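PDB 6XG7: thin, isoform D from Drosophila melanogaster, which probably acts as a zinc-binding ubiquitin-protein transferase, with the NHL-repeat beta-propeller described here as its part for protein-protein interaction. Local coordinates for residues N57-A62 against A287-G292; N113-V118 against L126-S131; N196-I201 against F213-K218. All blocks are in the same frame, centred on the assembly; numbering follows the deposited sequence.

Overall arrangement
Six predicted NHL repeats build a beta-propeller, and the three contacts sample two kinds of joint in it. Contact 1 lies nearest the middle of the chain, its centre about 11 Å from the chain centre, and bridges the first and last repeats through the side chain of N57, which bonds to S290. Contacts 2 and 3, about 17 and 16 Å out, are hairpin pairings held by backbone bonds. Contact 2 joins the third strand of a four-stranded blade to its outermost strand, whereas contact 3 joins the second and third strands of another. Each mixes buried and exposed residues: contact 2 has the most extensive pairing, contact 3 a short one running into a turn.

Contact 1: residues N57-A62 against A287-G292; sequences NSIVVA and AIMSNG
N57 grips S290 with both ends of its side-chain amide. The oxygen OD1 accepts the backbone N-H of S290 over 3.0 Å in an almost straight bond (176° at the hydrogen), with the donor tilted 27° from the carbonyl plane. The nitrogen ND2 donates to S290 OG at 2.9 Å, close to the amide plane. An asparagine suits the place because one flat group supplies an acceptor and a donor side by side, and two bonds fix its rotation. The backbone of N57 takes a left-handed conformation that asparagine tolerates well. With S58 it faces one residue of strand 51-54, forming a G1 beta bulge in the hairpin of the first predicted NHL repeat. The other segment belongs to the last predicted repeat of the propeller; it leaves its strand at M289, which starts a type I turn ending at G292. The extended chain of M289 lies against one face of the N57 amide, giving this polar group van der Waals cover, with CB 3.4 Å from N57 OD1. Its CE makes the apolar contact, on CG1 and CD1 of I59, and also packs 3.7 Å from N57 O, a buried oxygen with no partner in the model. V53 and L295 also touch this flexible, unbranched thioether.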
ATOM      1  N   ASN A  57       9.831  -6.431 -11.882  1.00 12.84           N
ATOM      2  CA  ASN A  57       8.384  -6.197 -11.964  1.00 13.86           C
ATOM      3  C   ASN A  57       7.585  -7.367 -11.408  1.00 12.85           C
ATOM      4  O   ASN A  57       6.506  -7.703 -11.904  1.00 14.37           O
ATOM      5  CB  ASN A  57       7.937  -5.810 -13.376  1.00 15.01           C
ATOM      6  CG  ASN A  57       8.263  -4.367 -13.706  1.00 17.39           C
ATOM      7  OD1 ASN A  57       8.243  -3.500 -12.836  1.00 16.64           O
ATOM      8  ND2 ASN A  57       8.561  -4.105 -14.958  1.00 20.44           N
ATOM      9  N   SER A  58       8.095  -7.961 -10.339  1.00 12.47           N
ATOM     10  CA  SER A  58       7.332  -8.992  -9.665  1.00 11.92           C
ATOM     11  C   SER A  58       6.153  -8.366  -8.935  1.00 11.48           C
ATOM     12  O   SER A  58       6.186  -7.195  -8.543  1.00 12.45           O
ATOM     13  CB  SER A  58       8.222  -9.732  -8.680  1.00 14.19           C
ATOM     14  OG  SER A  58       8.707  -8.821  -7.722  1.00 18.46           O
ATOM     15  N   ILE A  59       5.100  -9.161  -8.777  1.00 10.74           N
ATOM     16  CA  ILE A  59       3.853  -8.748  -8.147  1.00 10.15           C
ATOM     17  C   ILE A  59       3.794  -9.432  -6.792  1.00  9.79           C
ATOM     18  O   ILE A  59       3.770 -10.667  -6.708  1.00 10.36           O
ATOM     19  CB  ILE A  59       2.641  -9.156  -9.001  1.00 11.57           C
ATOM     20  CG1 ILE A  59       2.715  -8.488 -10.369  1.00 12.70           C
ATOM     21  CG2 ILE A  59       1.336  -8.833  -8.272  1.00 12.64           C
ATOM     22  CD1 ILE A  59       1.680  -9.002 -11.375  1.00 14.05           C
ATOM     23  N   VAL A  60       3.769  -8.633  -5.730  1.00  9.99           N
ATOM     24  CA  VAL A  60       3.886  -9.115  -4.366  1.00  9.82           C
ATOM     25  C   VAL A  60       2.579  -8.799  -3.645  1.00  9.59           C
ATOM     26  O   VAL A  60       2.184  -7.629  -3.562  1.00 11.49           O
ATOM     27  CB  VAL A  60       5.086  -8.450  -3.672  1.00 10.74           C
ATOM     28  CG1 VAL A  60       5.208  -8.926  -2.239  1.00 11.22           C
ATOM     29  CG2 VAL A  60       6.370  -8.708  -4.478  1.00 11.94           C
ATOM     30  N   VAL A  61       1.915  -9.835  -3.118  1.00  9.70           N
ATOM     31  CA  VAL A  61       0.559  -9.703  -2.587  1.00  9.50           C
ATOM     32  C   VAL A  61       0.519 -10.131  -1.128  1.00  9.42           C
ATOM     33  O   VAL A  61       0.948 -11.236  -0.790  1.00 10.63           O
ATOM     34  CB  VAL A  61      -0.449 -10.531  -3.404  1.00 10.19           C
ATOM     35  CG1 VAL A  61      -1.888 -10.302  -2.888  1.00 11.95           C
ATOM     36  CG2 VAL A  61      -0.338 -10.208  -4.887  1.00 11.16           C
ATOM     37  N   ALA A  62       0.006  -9.256  -0.269  1.00 10.04           N
ATOM     38  CA  ALA A  62      -0.294  -9.591   1.125  1.00  9.82           C
ATOM     39  C   ALA A  62      -1.647 -10.295   1.144  1.00 10.01           C
ATOM     40  O   ALA A  62      -2.700  -9.659   1.056  1.00 10.47           O
ATOM     41  CB  ALA A  62      -0.327  -8.323   1.971  1.00 11.20           C
ATOM     42  N   ALA A 287      -0.156  -0.494  -6.679  1.00 10.57           N
ATOM     43  CA  ALA A 287       1.272  -0.402  -6.960  1.00 11.21           C
ATOM     44  C   ALA A 287       1.464  -0.134  -8.450  1.00 12.17           C
ATOM     45  O   ALA A 287       0.533  -0.271  -9.244  1.00 12.26           O
ATOM     46  CB  ALA A 287       2.011  -1.683  -6.517  1.00 11.95           C
ATOM     47  N   ILE A 288       2.682   0.258  -8.821  1.00 14.15           N
ATOM     48  CA  ILE A 288       2.998   0.672 -10.189  1.00 15.20           C
ATOM     49  C   ILE A 288       4.288  -0.015 -10.640  1.00 16.06           C
ATOM     50  O   ILE A 288       5.313   0.061  -9.956  1.00 17.10           O
ATOM     51  CB  ILE A 288       3.061   2.217 -10.297  1.00 19.66           C
ATOM     52  CG1 ILE A 288       3.321   2.706 -11.718  1.00 21.24           C
ATOM     53  CG2 ILE A 288       4.073   2.822  -9.354  1.00 22.54           C
ATOM     54  CD1 ILE A 288       2.182   2.489 -12.645  1.00 22.29           C
ATOM     55  N   MET A 289       4.221  -0.723 -11.770  1.00 14.87           N
ATOM     56  CA  MET A 289       5.403  -1.349 -12.352  1.00 15.24           C
ATOM     57  C   MET A 289       6.236  -0.308 -13.090  1.00 16.27           C
ATOM     58  O   MET A 289       5.773   0.787 -13.410  1.00 15.66           O
ATOM     59  CB  MET A 289       5.021  -2.420 -13.376  1.00 14.29           C
ATOM     60  CG  MET A 289       4.441  -3.719 -12.821  1.00 16.91           C
ATOM     61  SD  MET A 289       4.072  -4.913 -14.129  1.00 16.13           S
ATOM     62  CE  MET A 289       3.380  -6.266 -13.210  1.00 16.37           C
ATOM     63  N   SER A 290       7.470  -0.691 -13.417  1.00 17.48           N
ATOM     64  CA  SER A 290       8.389   0.229 -14.077  1.00 18.53           C
ATOM     65  C   SER A 290       7.914   0.636 -15.461  1.00 18.46           C
ATOM     66  O   SER A 290       8.367   1.660 -15.978  1.00 21.49           O
ATOM     67  CB  SER A 290       9.781  -0.403 -14.181  1.00 20.55           C
ATOM     68  OG  SER A 290       9.776  -1.501 -15.077  1.00 22.05           O
ATOM     69  N   ASN A 291       7.035  -0.139 -16.085  1.00 18.75           N
ATOM     70  CA  ASN A 291       6.521   0.173 -17.414  1.00 19.48           C
ATOM     71  C   ASN A 291       5.187   0.906 -17.366  1.00 20.16           C
ATOM     72  O   ASN A 291       4.553   1.106 -18.412  1.00 21.29           O
ATOM     73  CB  ASN A 291       6.370  -1.114 -18.224  1.00 20.78           C
ATOM     74  CG  ASN A 291       5.466  -2.123 -17.540  1.00 21.27           C
ATOM     75  OD1 ASN A 291       4.696  -1.785 -16.641  1.00 19.18           O
ATOM     76  ND2 ASN A 291       5.553  -3.368 -17.969  1.00 23.40           N
ATOM     77  N   GLY A 292       4.736   1.299 -16.181  1.00 18.05           N
ATOM     78  CA  GLY A 292       3.491   2.014 -16.055  1.00 17.18           C
ATOM     79  C   GLY A 292       2.263   1.150 -15.858  1.00 15.30           C
ATOM     80  O   GLY A 292       1.163   1.692 -15.764  1.00 16.18           O
TER

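Contact 2: residues N113-V118 against L126-S131; sequences NHRIQV and LRAFGS
I116 lies against the ring of F129, and this is the tightly packed heart of the hairpin between strands 115-119 and 125-129. The CB of I116 sits over one face of the ring, 3.7 Å from its centroid, a CH-pi contact in which both gamma carbons also touch the ring. F129 has its CG between the backbone N and the carbonyl carbon (chi1 60°), which turns the ring back over its partner. V118 meets the ring edge with CG2 and lies alongside R127, whose CG is 3.8 Å from V118 CB. With an alanine in place of F129, I116 is likely to lose the ring over its CB and F166 the ring it meets. Behind these side chains the antiparallel backbones bond straight across: I116 N to F129 O at 2.9 Å and V118 N to R127 O at 2.8 Å. At the far end L126 and R127 both stand opposite V118, a classic beta bulge, and both their N-H groups bond to its O. G130 has backbone angles that call for glycine, and a CB would be tight against the CA of R115.

The face with Q117 and A128 is looser: Q117 CG only grazes A128 CB at 4.1 Å. A128 and L126 are exposed on the outermost strand of the blade. R115 NE makes a salt bridge with D110, while Q117, its CD over one face of the guanidinium, is held chiefly by E91 O and G90 N. Backbone bonds thus set the register, and the apolar packing of I116, V118 and F129, with R127 at its rim, adds to it, while R115 and Q117 direct their polar ends to D110, E91 and G90.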
ATOM      1  N   ASN A 113      -0.430  -8.881  14.957  1.00 10.26           N
ATOM      2  CA  ASN A 113       0.686  -9.004  15.875  1.00 10.43           C
ATOM      3  C   ASN A 113       1.325  -7.660  16.203  1.00 10.20           C
ATOM      4  O   ASN A 113       2.290  -7.619  16.967  1.00 11.56           O
ATOM      5  CB  ASN A 113       1.731  -9.965  15.315  1.00 11.55           C
ATOM      6  CG  ASN A 113       1.241 -11.395  15.298  1.00 12.47           C
ATOM      7  OD1 ASN A 113       0.594 -11.865  16.249  1.00 14.55           O
ATOM      8  ND2 ASN A 113       1.548 -12.104  14.230  1.00 13.30           N
ATOM      9  N   HIS A 114       0.818  -6.569  15.632  1.00  9.85           N
ATOM     10  CA  HIS A 114       1.270  -5.221  15.971  1.00  9.28           C
ATOM     11  C   HIS A 114       2.785  -5.107  15.875  1.00  8.95           C
ATOM     12  O   HIS A 114       3.462  -4.576  16.763  1.00 10.68           O
ATOM     13  CB  HIS A 114       0.734  -4.785  17.328  1.00 10.34           C
ATOM     14  CG  HIS A 114      -0.749  -4.900  17.406  1.00  9.92           C
ATOM     15  ND1 HIS A 114      -1.599  -3.901  16.980  1.00 10.22           N
ATOM     16  CD2 HIS A 114      -1.537  -5.925  17.811  1.00 11.40           C
ATOM     17  CE1 HIS A 114      -2.848  -4.301  17.142  1.00 10.18           C
ATOM     18  NE2 HIS A 114      -2.835  -5.524  17.646  1.00 10.63           N
ATOM     19  N   ARG A 115       3.319  -5.548  14.739  1.00  9.41           N
ATOM     20  CA  ARG A 115       4.755  -5.532  14.513  1.00  9.98           C
ATOM     21  C   ARG A 115       5.023  -5.459  13.017  1.00  9.21           C
ATOM     22  O   ARG A 115       4.146  -5.717  12.189  1.00  9.81           O
ATOM     23  CB  ARG A 115       5.431  -6.776  15.117  1.00 10.06           C
ATOM     24  CG  ARG A 115       5.030  -8.055  14.413  1.00 10.14           C
ATOM     25  CD  ARG A 115       5.587  -9.308  15.079  1.00 12.12           C
ATOM     26  NE  ARG A 115       5.105 -10.530  14.433  1.00 11.80           N
ATOM     27  CZ  ARG A 115       5.455 -11.762  14.789  1.00 12.46           C
ATOM     28  NH1 ARG A 115       6.345 -11.952  15.752  1.00 14.60           N
ATOM     29  NH2 ARG A 115       4.915 -12.802  14.162  1.00 12.74           N
ATOM     30  N   ILE A 116       6.269  -5.132  12.693  1.00  9.59           N
ATOM     31  CA  ILE A 116       6.817  -5.200  11.344  1.00  9.56           C
ATOM     32  C   ILE A 116       7.785  -6.373  11.288  1.00 10.24           C
ATOM     33  O   ILE A 116       8.553  -6.594  12.235  1.00 10.47           O
ATOM     34  CB  ILE A 116       7.572  -3.897  10.999  1.00 10.35           C
ATOM     35  CG1 ILE A 116       6.691  -2.652  11.180  1.00 11.32           C
ATOM     36  CG2 ILE A 116       8.138  -3.978   9.577  1.00 11.84           C
ATOM     37  CD1 ILE A 116       5.396  -2.680  10.442  1.00 12.49           C
ATOM     38  N   GLN A 117       7.785  -7.090  10.165  1.00 10.32           N
ATOM     39  CA  GLN A 117       8.785  -8.121   9.913  1.00 10.88           C
ATOM     40  C   GLN A 117       9.556  -7.808   8.636  1.00 11.03           C
ATOM     41  O   GLN A 117       8.996  -7.308   7.658  1.00 12.15           O
ATOM     42  CB  GLN A 117       8.169  -9.523   9.833  1.00 11.54           C
ATOM     43  CG  GLN A 117       7.528  -9.972  11.120  1.00 12.67           C
ATOM     44  CD  GLN A 117       7.180 -11.440  11.107  1.00 13.54           C
ATOM     45  OE1 GLN A 117       8.044 -12.295  10.935  1.00 14.88           O
ATOM     46  NE2 GLN A 117       5.904 -11.738  11.259  1.00 12.60           N
ATOM     47  N   VAL A 118      10.853  -8.078   8.684  1.00 11.32           N
ATOM     48  CA  VAL A 118      11.742  -7.948   7.544  1.00 11.41           C
ATOM     49  C   VAL A 118      12.239  -9.336   7.172  1.00 12.59           C
ATOM     50  O   VAL A 118      12.762 -10.066   8.021  1.00 12.32           O
ATOM     51  CB  VAL A 118      12.924  -7.014   7.853  1.00 13.50           C
ATOM     52  CG1 VAL A 118      13.805  -6.871   6.640  1.00 14.37           C
ATOM     53  CG2 VAL A 118      12.450  -5.664   8.357  1.00 14.92           C
ATOM     54  N   LEU A 126      14.417 -12.248   8.813  1.00 13.75           N
ATOM     55  CA  LEU A 126      15.590 -11.563   9.331  1.00 14.48           C
ATOM     56  C   LEU A 126      15.330 -10.917  10.680  1.00 14.76           C
ATOM     57  O   LEU A 126      16.151 -11.049  11.591  1.00 16.13           O
ATOM     58  CB  LEU A 126      16.069 -10.495   8.341  1.00 15.93           C
ATOM     59  CG  LEU A 126      16.573 -11.019   7.003  1.00 17.51           C
ATOM     60  CD1 LEU A 126      16.881  -9.823   6.110  1.00 19.46           C
ATOM     61  CD2 LEU A 126      17.780 -11.930   7.177  1.00 21.29           C
ATOM     62  N   ARG A 127      14.213 -10.207  10.831  1.00 13.51           N
ATOM     63  CA  ARG A 127      13.977  -9.521  12.093  1.00 15.02           C
ATOM     64  C   ARG A 127      12.529  -9.082  12.187  1.00 14.17           C
ATOM     65  O   ARG A 127      11.837  -8.899  11.178  1.00 14.89           O
ATOM     66  CB  ARG A 127      14.885  -8.301  12.254  1.00 17.04           C
ATOM     67  CG  ARG A 127      14.613  -7.189  11.275  1.00 21.26           C
ATOM     68  CD  ARG A 127      15.576  -6.030  11.481  1.00 26.24           C
ATOM     69  NE  ARG A 127      16.942  -6.398  11.111  1.00 30.21           N
ATOM     70  CZ  ARG A 127      17.457  -6.275   9.889  1.00 32.30           C
ATOM     71  NH1 ARG A 127      16.738  -5.780   8.887  1.00 32.43           N
ATOM     72  NH2 ARG A 127      18.704  -6.657   9.673  1.00 34.22           N
ATOM     73  N   ALA A 128      12.100  -8.869  13.425  1.00 13.93           N
ATOM     74  CA  ALA A 128      10.810  -8.291  13.744  1.00 13.37           C
ATOM     75  C   ALA A 128      11.035  -7.137  14.704  1.00 13.81           C
ATOM     76  O   ALA A 128      11.948  -7.165  15.534  1.00 16.28           O
ATOM     77  CB  ALA A 128       9.855  -9.306  14.393  1.00 14.26           C
ATOM     78  N   PHE A 129      10.214  -6.104  14.577  1.00 11.64           N
ATOM     79  CA  PHE A 129      10.249  -5.021  15.542  1.00 11.87           C
ATOM     80  C   PHE A 129       8.842  -4.522  15.793  1.00 11.88           C
ATOM     81  O   PHE A 129       7.988  -4.536  14.898  1.00 11.37           O
ATOM     82  CB  PHE A 129      11.205  -3.882  15.155  1.00 12.27           C
ATOM     83  CG  PHE A 129      10.884  -3.188  13.842  1.00 10.98           C
ATOM     84  CD1 PHE A 129      11.393  -3.657  12.637  1.00 11.42           C
ATOM     85  CD2 PHE A 129      10.129  -2.032  13.830  1.00 11.48           C
ATOM     86  CE1 PHE A 129      11.132  -2.989  11.443  1.00 12.51           C
ATOM     87  CE2 PHE A 129       9.870  -1.364  12.643  1.00 11.88           C
ATOM     88  CZ  PHE A 129      10.365  -1.840  11.455  1.00 12.31           C
ATOM     89  N   GLY A 130       8.616  -4.094  17.019  1.00 12.13           N
ATOM     90  CA  GLY A 130       7.346  -3.544  17.428  1.00 13.26           C
ATOM     91  C   GLY A 130       6.514  -4.524  18.237  1.00 13.11           C
ATOM     92  O   GLY A 130       6.695  -5.743  18.188  1.00 13.27           O
ATOM     93  N   SER A 131       5.613  -3.956  19.027  1.00 12.80           N
ATOM     94  CA  SER A 131       4.584  -4.696  19.735  1.00 12.60           C
ATOM     95  C   SER A 131       3.432  -3.728  19.964  1.00 10.29           C
ATOM     96  O   SER A 131       3.520  -2.543  19.629  1.00 11.64           O
ATOM     97  CB  SER A 131       5.112  -5.285  21.050  1.00 16.08           C
ATOM     98  OG  SER A 131       5.567  -4.265  21.920  1.00 17.93           O
TER

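Contact 3: residues N196-I201 against F213-K218; sequences NTNRVI and FDVNGK
The ring of F213 meets V200 edge-on: the carbonyl oxygen of V200 lies in the ring plane, 3.8 Å from F213 CD1. Beyond the two segments the ring meets that of F176, the planes inclined at about 45°, and V219 packs on the F213 side chain. The carboxylate of D214 is the other flat group, and the backbone N of K218 reaches its OD1 from above the plane at 2.7 Å. That bond spans the type I turn from D214 to G217, which G217 N closes on D214 O at 2.9 Å. A further bond runs from D214 N to K218 O at 2.7 Å. Aspartate suits the start of the turn by offering an acceptor to the chain that follows, and glycine suits its end, where phi is positive.

V200 and F213 form a hydrogen-bonded antiparallel pair, V200 N to F213 O at 2.8 Å and F213 N to V200 O at 2.9 Å. They join the second and third strands of a propeller blade. Past this pair the strands part, and V215 bridges the opening. With its CG1 beside the backbone N (chi1 -72°), the two valine side chains cross at about a right angle, CG1 of V215 4.0 Å from V200 CG2, and the same methyl lies 3.8 Å from N198 CB. Y154 of strand 153-157 touches both valines. Two backbone bonds and small branched side chains therefore hold the hairpin here, while the turn beyond is steadied by the three bonds between D214 and the residues that follow.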
ATOM      1  N   ASN A 196      10.459  10.018  -4.820  1.00 14.88           N
ATOM      2  CA  ASN A 196      11.870  10.344  -5.029  1.00 17.47           C
ATOM      3  C   ASN A 196      12.219  11.734  -4.513  1.00 19.17           C
ATOM      4  O   ASN A 196      13.390  12.015  -4.218  1.00 22.33           O
ATOM      5  CB  ASN A 196      12.206  10.276  -6.523  1.00 18.67           C
ATOM      6  CG  ASN A 196      12.568   8.886  -6.969  1.00 20.01           C
ATOM      7  OD1 ASN A 196      13.187   8.130  -6.224  1.00 21.39           O
ATOM      8  ND2 ASN A 196      12.195   8.540  -8.192  1.00 19.33           N
ATOM      9  N   THR A 197      11.233  12.630  -4.453  1.00 18.78           N
ATOM     10  CA  THR A 197      11.395  13.949  -3.857  1.00 18.99           C
ATOM     11  C   THR A 197      11.245  13.937  -2.338  1.00 18.62           C
ATOM     12  O   THR A 197      11.171  15.017  -1.732  1.00 18.75           O
ATOM     13  CB  THR A 197      10.392  14.917  -4.486  1.00 20.29           C
ATOM     14  OG1 THR A 197       9.070  14.382  -4.350  1.00 21.12           O
ATOM     15  CG2 THR A 197      10.725  15.142  -5.963  1.00 22.17           C
ATOM     16  N   ASN A 198      11.229  12.749  -1.726  1.00 18.80           N
ATOM     17  CA  ASN A 198      11.174  12.575  -0.268  1.00 19.87           C
ATOM     18  C   ASN A 198       9.932  13.209   0.338  1.00 18.46           C
ATOM     19  O   ASN A 198       9.968  13.832   1.405  1.00 22.28           O
ATOM     20  CB  ASN A 198      12.461  13.016   0.407  1.00 25.32           C
ATOM     21  CG  ASN A 198      13.570  12.032   0.150  1.00 30.15           C
ATOM     22  OD1 ASN A 198      13.403  10.825   0.377  1.00 32.80           O
ATOM     23  ND2 ASN A 198      14.673  12.514  -0.387  1.00 31.76           N
ATOM     24  N   ARG A 199       8.817  13.018  -0.342  1.00 15.25           N
ATOM     25  CA  ARG A 199       7.509  13.358   0.188  1.00 16.28           C
ATOM     26  C   ARG A 199       6.828  12.070   0.620  1.00 14.06           C
ATOM     27  O   ARG A 199       6.896  11.059  -0.084  1.00 16.15           O
ATOM     28  CB  ARG A 199       6.678  14.079  -0.871  1.00 17.44           C
ATOM     29  CG  ARG A 199       7.300  15.395  -1.274  1.00 19.56           C
ATOM     30  CD  ARG A 199       6.571  16.030  -2.414  1.00 23.76           C
ATOM     31  NE  ARG A 199       7.188  17.300  -2.758  1.00 29.25           N
ATOM     32  CZ  ARG A 199       6.645  18.193  -3.569  1.00 33.04           C
ATOM     33  NH1 ARG A 199       5.458  17.956  -4.114  1.00 34.34           N
ATOM     34  NH2 ARG A 199       7.287  19.326  -3.825  1.00 34.71           N
ATOM     35  N   VAL A 200       6.187  12.120   1.780  1.00 12.91           N
ATOM     36  CA  VAL A 200       5.483  10.989   2.366  1.00 12.34           C
ATOM     37  C   VAL A 200       3.997  11.204   2.111  1.00 12.17           C
ATOM     38  O   VAL A 200       3.392  12.158   2.607  1.00 13.23           O
ATOM     39  CB  VAL A 200       5.780  10.863   3.865  1.00 13.09           C
ATOM     40  CG1 VAL A 200       5.067   9.652   4.426  1.00 15.52           C
ATOM     41  CG2 VAL A 200       7.269  10.799   4.085  1.00 15.27           C
ATOM     42  N   ILE A 201       3.418  10.320   1.310  1.00 11.77           N
ATOM     43  CA  ILE A 201       2.056  10.438   0.803  1.00 11.19           C
ATOM     44  C   ILE A 201       1.202   9.444   1.577  1.00 11.13           C
ATOM     45  O   ILE A 201       1.453   8.240   1.523  1.00 11.58           O
ATOM     46  CB  ILE A 201       2.024  10.138  -0.703  1.00 11.72           C
ATOM     47  CG1 ILE A 201       2.951  11.093  -1.466  1.00 15.35           C
ATOM     48  CG2 ILE A 201       0.593  10.171  -1.220  1.00 13.89           C
ATOM     49  CD1 ILE A 201       3.480  10.480  -2.753  1.00 17.84           C
ATOM     50  N   PHE A 213       3.431  14.938   3.360  1.00 14.23           N
ATOM     51  CA  PHE A 213       4.338  15.460   4.362  1.00 14.08           C
ATOM     52  C   PHE A 213       5.763  15.425   3.819  1.00 16.95           C
ATOM     53  O   PHE A 213       6.090  14.637   2.937  1.00 18.26           O
ATOM     54  CB  PHE A 213       4.346  14.564   5.604  1.00 15.39           C
ATOM     55  CG  PHE A 213       3.022  14.432   6.303  1.00 13.99           C
ATOM     56  CD1 PHE A 213       2.096  13.478   5.896  1.00 14.98           C
ATOM     57  CD2 PHE A 213       2.729  15.204   7.419  1.00 15.92           C
ATOM     58  CE1 PHE A 213       0.898  13.326   6.572  1.00 16.77           C
ATOM     59  CE2 PHE A 213       1.533  15.052   8.089  1.00 16.55           C
ATOM     60  CZ  PHE A 213       0.621  14.116   7.660  1.00 16.14           C
ATOM     61  N   ASP A 214       6.635  16.253   4.374  1.00 18.61           N
ATOM     62  CA  ASP A 214       8.049  15.978   4.143  1.00 24.13           C
ATOM     63  C   ASP A 214       8.513  14.875   5.100  1.00 25.35           C
ATOM     64  O   ASP A 214       7.785  14.459   6.005  1.00 24.41           O
ATOM     65  CB  ASP A 214       8.906  17.248   4.197  1.00 29.38           C
ATOM     66  CG  ASP A 214       8.770  18.022   5.500  1.00 35.04           C
ATOM     67  OD1 ASP A 214       8.762  17.400   6.581  1.00 35.30           O
ATOM     68  OD2 ASP A 214       8.719  19.276   5.435  1.00 38.60           O
ATOM     69  N   VAL A 215       9.724  14.354   4.859  1.00 29.85           N
ATOM     70  CA  VAL A 215      10.209  13.233   5.657  1.00 33.43           C
ATOM     71  C   VAL A 215      10.428  13.648   7.103  1.00 34.72           C
ATOM     72  O   VAL A 215      10.431  12.792   7.997  1.00 34.98           O
ATOM     73  CB  VAL A 215      11.475  12.584   5.054  1.00 34.36           C
ATOM     74  CG1 VAL A 215      11.130  11.797   3.790  1.00 33.70           C
ATOM     75  CG2 VAL A 215      12.557  13.635   4.773  1.00 34.56           C
ATOM     76  N   ASN A 216      10.616  14.946   7.353  1.00 35.66           N
ATOM     77  CA  ASN A 216      10.696  15.461   8.712  1.00 36.06           C
ATOM     78  C   ASN A 216       9.339  15.528   9.403  1.00 33.85           C
ATOM     79  O   ASN A 216       9.296  15.746  10.616  1.00 34.70           O
ATOM     80  CB  ASN A 216      11.335  16.855   8.698  1.00 37.13           C
ATOM     81  N   GLY A 217       8.237  15.360   8.672  1.00 31.02           N
ATOM     82  CA  GLY A 217       6.908  15.391   9.249  1.00 28.88           C
ATOM     83  C   GLY A 217       6.120  16.670   9.039  1.00 28.09           C
ATOM     84  O   GLY A 217       5.006  16.779   9.561  1.00 29.57           O
ATOM     85  N   LYS A 218       6.647  17.634   8.294  1.00 26.77           N
ATOM     86  CA  LYS A 218       5.917  18.871   8.040  1.00 26.73           C
ATOM     87  C   LYS A 218       4.914  18.673   6.910  1.00 23.84           C
ATOM     88  O   LYS A 218       5.208  18.016   5.911  1.00 22.34           O
ATOM     89  CB  LYS A 218       6.898  19.978   7.657  1.00 28.66           C
TER